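Local coordinates for protein uncharacterized ACR, COG1565 superfamily (PDB 4F3N) that is of unknown function but has a methyltransferase fold and is probably an S-adenosylmethionine-dependent enzyme, perhaps a protein-arginine methyltransferase, at residues S79-R84 / D327-P332; V237-D240 / A244-F247. All coordinates share one frame; numbering follows the deposited sequence.

How the contacts relate
Contact 1 is buried: it sets helix 78-87 against the loop between strands 324-325 and 336-342. Contact 2 lies at the surface and joins strands 231-239 and 245-250 near the turn of their hairpin. The two centres are about 11 Å apart and the contacts touch, chiefly through F329, which packs its CD1 on CB of F245 and its CE1 on CG1 of V237, while P328 meets F247. Their chemistry follows their place. In contact 1 side chains do most of the work, with one tyrosine hydroxyl bonded to a backbone carbonyl; in contact 2 backbone amides and a carboxylate carry the polar load, and the apolar side chains of V237 and F245 turn toward the aromatic cluster they share with contact 1.

Contact 1. Residues S79-R84 / D327-P332; sequences SRYMER and DPFVYP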
loop_
_atom_site.group_PDB
_atom_site.type_symbol
_atom_site.label_atom_id
_atom_site.label_comp_id
_atom_site.label_asym_id
_atom_site.label_seq_id
_atom_site.Cartn_x
_atom_site.Cartn_y
_atom_site.Cartn_z
ATOM N N SER A 79 13.100 -4.534 9.219
ATOM C CA SER A 79 11.665 -4.946 9.211
ATOM C C SER A 79 11.073 -4.864 10.622
ATOM O O SER A 79 9.916 -4.481 10.819
ATOM C CB SER A 79 11.503 -6.359 8.646
ATOM O OG SER A 79 12.443 -7.283 9.242
ATOM N N ARG A 80 11.873 -5.275 11.594
ATOM C CA ARG A 80 11.394 -5.342 12.983
ATOM C C ARG A 80 11.239 -3.903 13.533
ATOM O O ARG A 80 10.265 -3.573 14.202
ATOM C CB ARG A 80 12.357 -6.146 13.822
ATOM C CG ARG A 80 11.975 -6.188 15.296
ATOM C CD ARG A 80 10.607 -6.788 15.563
ATOM N NE ARG A 80 10.417 -6.823 17.007
ATOM C CZ ARG A 80 9.278 -7.130 17.601
ATOM N NH1 ARG A 80 8.191 -7.460 16.889
ATOM N NH2 ARG A 80 9.223 -7.077 18.920
ATOM N N TYR A 81 12.252 -3.080 13.270
ATOM C CA TYR A 81 12.198 -1.672 13.603
ATOM C C TYR A 81 10.955 -1.024 13.005
ATOM O O TYR A 81 10.167 -0.357 13.703
ATOM C CB TYR A 81 13.490 -0.950 13.146
ATOM C CG TYR A 81 13.426 0.525 13.389
ATOM C CD1 TYR A 81 13.790 1.057 14.611
ATOM C CD2 TYR A 81 12.963 1.395 12.401
ATOM C CE1 TYR A 81 13.709 2.441 14.853
ATOM C CE2 TYR A 81 12.843 2.738 12.639
ATOM C CZ TYR A 81 13.179 3.260 13.864
ATOM O OH TYR A 81 13.058 4.626 14.088
ATOM N N MET A 82 10.775 -1.221 11.704
ATOM C CA MET A 82 9.680 -0.597 11.002
ATOM C C MET A 82 8.347 -1.131 11.531
ATOM O O MET A 82 7.397 -0.385 11.728
ATOM C CB MET A 82 9.795 -0.891 9.505
ATOM C CG MET A 82 8.845 -0.091 8.658
ATOM S SD MET A 82 9.250 -0.381 6.938
ATOM C CE MET A 82 7.675 -0.019 6.180
ATOM N N GLU A 83 8.294 -2.430 11.793
ATOM C CA GLU A 83 7.036 -3.008 12.334
ATOM C C GLU A 83 6.648 -2.317 13.630
ATOM O O GLU A 83 5.467 -1.946 13.849
ATOM C CB GLU A 83 7.162 -4.499 12.559
ATOM C CG GLU A 83 5.949 -5.137 13.272
ATOM C CD GLU A 83 6.214 -6.575 13.670
ATOM O OE1 GLU A 83 7.320 -7.100 13.387
ATOM O OE2 GLU A 83 5.337 -7.179 14.335
ATOM N N ARG A 84 7.621 -2.135 14.515
ATOM C CA ARG A 84 7.310 -1.579 15.808
ATOM C C ARG A 84 6.965 -0.072 15.776
ATOM O O ARG A 84 5.995 0.360 16.424
ATOM C CB ARG A 84 8.452 -1.899 16.804
ATOM C CG ARG A 84 8.541 -3.365 17.185
ATOM C CD ARG A 84 7.240 -3.898 17.766
ATOM N NE ARG A 84 6.948 -3.339 19.085
ATOM C CZ ARG A 84 5.851 -3.628 19.797
ATOM N NH1 ARG A 84 5.663 -3.087 20.996
ATOM N NH2 ARG A 84 4.928 -4.443 19.306
ATOM N N ASP A 327 15.159 9.710 6.608
ATOM C CA ASP A 327 15.665 9.202 7.888
ATOM C C ASP A 327 14.577 8.557 8.738
ATOM O O ASP A 327 13.785 9.237 9.380
ATOM C CB ASP A 327 16.334 10.331 8.667
ATOM C CG ASP A 327 16.988 9.860 9.949
ATOM O OD1 ASP A 327 16.891 8.661 10.273
ATOM O OD2 ASP A 327 17.607 10.698 10.619
ATOM N N PRO A 328 14.555 7.206 8.815
ATOM C CA PRO A 328 13.520 6.560 9.602
ATOM C C PRO A 328 13.670 6.624 11.131
ATOM O O PRO A 328 12.791 6.136 11.821
ATOM C CB PRO A 328 13.627 5.104 9.166
ATOM C CG PRO A 328 15.057 4.943 8.902
ATOM C CD PRO A 328 15.480 6.223 8.229
ATOM N N PHE A 329 14.751 7.222 11.639
ATOM C CA PHE A 329 15.026 7.301 13.057
ATOM C C PHE A 329 14.523 8.631 13.637
ATOM O O PHE A 329 14.555 8.840 14.840
ATOM C CB PHE A 329 16.538 7.142 13.270
ATOM C CG PHE A 329 17.075 5.852 12.717
ATOM C CD1 PHE A 329 16.397 4.652 12.952
ATOM C CD2 PHE A 329 18.200 5.840 11.962
ATOM C CE1 PHE A 329 16.855 3.445 12.425
ATOM C CE2 PHE A 329 18.687 4.650 11.454
ATOM C CZ PHE A 329 18.006 3.470 11.672
ATOM N N VAL A 330 14.002 9.500 12.784
ATOM C CA VAL A 330 13.299 10.731 13.270
ATOM C C VAL A 330 11.994 10.363 14.011
ATOM O O VAL A 330 11.157 9.602 13.502
ATOM C CB VAL A 330 13.023 11.705 12.099
ATOM C CG1 VAL A 330 12.010 12.797 12.500
ATOM C CG2 VAL A 330 14.334 12.294 11.571
ATOM N N TYR A 331 11.838 10.910 15.209
ATOM C CA TYR A 331 10.647 10.780 16.045
ATOM C C TYR A 331 9.845 9.492 15.808
ATOM O O TYR A 331 8.764 9.535 15.217
ATOM C CB TYR A 331 9.756 12.026 15.903
ATOM C CG TYR A 331 10.425 13.267 16.426
ATOM C CD1 TYR A 331 10.816 13.350 17.765
ATOM C CD2 TYR A 331 10.726 14.326 15.581
ATOM C CE1 TYR A 331 11.479 14.473 18.243
ATOM C CE2 TYR A 331 11.376 15.455 16.056
ATOM C CZ TYR A 331 11.771 15.505 17.375
ATOM O OH TYR A 331 12.399 16.644 17.858
ATOM N N PRO A 332 10.392 8.344 16.251
ATOM C CA PRO A 332 9.650 7.091 16.158
ATOM C C PRO A 332 8.193 7.229 16.640
ATOM O O PRO A 332 7.938 7.749 17.724
ATOM C CB PRO A 332 10.428 6.141 17.075
ATOM C CG PRO A 332 11.814 6.639 17.008
ATOM C CD PRO A 332 11.696 8.159 16.914
#
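Y81 is the residue of 79-84 that meets the loop 327-332, touching P328, F329 and P332 there. Its ring stands with CG anti to the backbone N (chi1 176°), which sends the phenol out from the helix toward the loop. At the far end OH donates a hydrogen bond to the carbonyl O of P328, 2.7 Å away. That oxygen lies at the edge of the phenol, near the ring plane, while the hydroxyl sits tilted from the carbonyl plane.

The tight part lies over one face of Y81. F329 presents its edge there in a T-shaped stack, with centroids 5.2 Å apart and planes at 78°; the closest carbons are CZ of Y81 and CD1 of F329, at 3.6 Å. P332 comes in at the hydroxyl end, its CG 3.8 Å from Y81 OH, and P328 CB lies more loosely near CE2 of the phenol, at 4.3 Å. F78 and V85 of the same helix add to the packing, on P328 and P332. The loop makes a type I turn from D327 to V330 whose closing bond is weak; an Asx turn adds a firmer one, D327 OD1 accepting from the backbone N of F329 at 2.9 Å, from above the carboxylate plane.

The other flank of the helix is partly exposed and looser. There R80 and E83 form a long salt bridge, NH1 to OE1 at 3.6 Å, and R80 NE makes a second one with E68 of helix 52-71. That same long helix reaches the buried side through L65, which touches Y81, and L61, which touches P332. F245 adds another edge-to-face ring to Y81. The chemistry thus implies an aromatic and proline-rich junction between helix and loop, in which the buried phenol hydroxyl is satisfied by a main-chain carbonyl.

Contact 2. Residues V237-D240 / A244-F247; sequences VSID and AFVF
V237-I239 and F245-F247 run antiparallel, the axes of these short strand segments coming within 4.5 Å and strongly twisted, at 135° between directions, and S238 and V246 form the hydrogen-bonded pair between them. S238 N gives V246 O a nearly straight bond of 2.9 Å, whereas V246 N reaches S238 O at 3.0 Å from above the carbonyl plane. Nearer the turn, D240 N donates to A244 O.

D240 then closes the hairpin end with its side chain. With chi1 at 74°, CG sits between the backbone N and the carbonyl carbon, and OD1 accepts from A244 N at 2.9 Å, the N-H coming from above the carboxylate plane. The same oxygen takes a weak bond from A242 N inside the turn.

V237, I239, F245 and F247 share one face. I239 lies beside F245, pointing the same way, while V237 slants across it. I239 CD1 comes to 3.3 Å from F245 CD1, a very short approach that is probably strained or a little misplaced; V237 CG1 meets that same ring atom at 3.9 Å. L65 and I69 of helix 52-71 pack on F245, Y81 meets it edge-to-face, and from the loop 327-332 F329 touches V237 and P332 touches F245. On the opposite face S238 OG bonds to the carbonyl O of G74.

Chemically, this hairpin end packs an apolar face against helices and loop, while its open end is held by backbone bonds and by the D240 carboxylate, which accepts backbone N-H groups.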
loop_
_atom_site.group_PDB
_atom_site.type_symbol
_atom_site.label_atom_id
_atom_site.label_comp_id
_atom_site.label_asym_id
_atom_site.label_seq_id
_atom_site.Cartn_x
_atom_site.Cartn_y
_atom_site.Cartn_z
ATOM N N VAL A 237 19.362 -2.314 12.262
ATOM C CA VAL A 237 19.394 -1.206 13.185
ATOM C C VAL A 237 20.154 -1.579 14.453
ATOM O O VAL A 237 19.879 -2.631 15.058
ATOM C CB VAL A 237 17.979 -0.737 13.528
ATOM C CG1 VAL A 237 18.072 0.530 14.392
ATOM C CG2 VAL A 237 17.184 -0.405 12.267
ATOM N N SER A 238 21.090 -0.701 14.835
ATOM C CA SER A 238 21.845 -0.795 16.065
ATOM C C SER A 238 21.712 0.502 16.866
ATOM O O SER A 238 20.993 1.401 16.467
ATOM C CB SER A 238 23.308 -1.070 15.762
ATOM O OG SER A 238 23.459 -2.389 15.256
ATOM N N ILE A 239 22.366 0.576 18.020
ATOM C CA ILE A 239 22.426 1.804 18.803
ATOM C C ILE A 239 23.889 2.197 18.893
ATOM O O ILE A 239 24.740 1.338 19.108
ATOM C CB ILE A 239 21.844 1.529 20.218
ATOM C CG1 ILE A 239 20.344 1.168 20.096
ATOM C CG2 ILE A 239 21.913 2.725 21.151
ATOM C CD1 ILE A 239 19.525 2.299 19.538
ATOM N N ASP A 240 24.198 3.474 18.746
ATOM C CA ASP A 240 25.565 3.939 18.947
ATOM C C ASP A 240 25.852 4.280 20.413
ATOM O O ASP A 240 25.022 4.059 21.312
ATOM C CB ASP A 240 25.884 5.084 17.981
ATOM C CG ASP A 240 25.211 6.395 18.359
ATOM O OD1 ASP A 240 24.691 6.546 19.490
ATOM O OD2 ASP A 240 25.213 7.282 17.497
ATOM N N ALA A 244 21.893 6.651 20.043
ATOM C CA ALA A 244 21.095 6.965 18.856
ATOM C C ALA A 244 20.944 5.732 17.993
ATOM O O ALA A 244 21.845 4.907 17.945
ATOM C CB ALA A 244 21.732 8.063 18.021
ATOM N N PHE A 245 19.810 5.648 17.294
ATOM C CA PHE A 245 19.648 4.556 16.316
ATOM C C PHE A 245 20.658 4.827 15.193
ATOM O O PHE A 245 20.838 5.987 14.793
ATOM C CB PHE A 245 18.254 4.501 15.736
ATOM C CG PHE A 245 17.188 4.151 16.760
ATOM C CD1 PHE A 245 17.162 2.911 17.347
ATOM C CD2 PHE A 245 16.243 5.091 17.135
ATOM C CE1 PHE A 245 16.187 2.582 18.292
ATOM C CE2 PHE A 245 15.270 4.790 18.086
ATOM C CZ PHE A 245 15.250 3.525 18.692
ATOM N N VAL A 246 21.254 3.764 14.668
ATOM C CA VAL A 246 22.178 3.835 13.525
ATOM C C VAL A 246 21.895 2.640 12.621
ATOM O O VAL A 246 21.543 1.579 13.138
ATOM C CB VAL A 246 23.651 3.803 13.991
ATOM C CG1 VAL A 246 24.053 2.469 14.622
ATOM C CG2 VAL A 246 24.575 4.126 12.834
ATOM N N PHE A 247 21.992 2.804 11.295
ATOM C CA PHE A 247 21.999 1.614 10.439
ATOM C C PHE A 247 23.309 0.859 10.652
ATOM O O PHE A 247 24.344 1.476 10.917
ATOM C CB PHE A 247 21.904 1.984 8.955
ATOM C CG PHE A 247 20.581 2.537 8.536
ATOM C CD1 PHE A 247 19.437 1.736 8.545
ATOM C CD2 PHE A 247 20.497 3.826 8.073
ATOM C CE1 PHE A 247 18.226 2.257 8.110
ATOM C CE2 PHE A 247 19.306 4.343 7.613
ATOM C CZ PHE A 247 18.177 3.557 7.640
#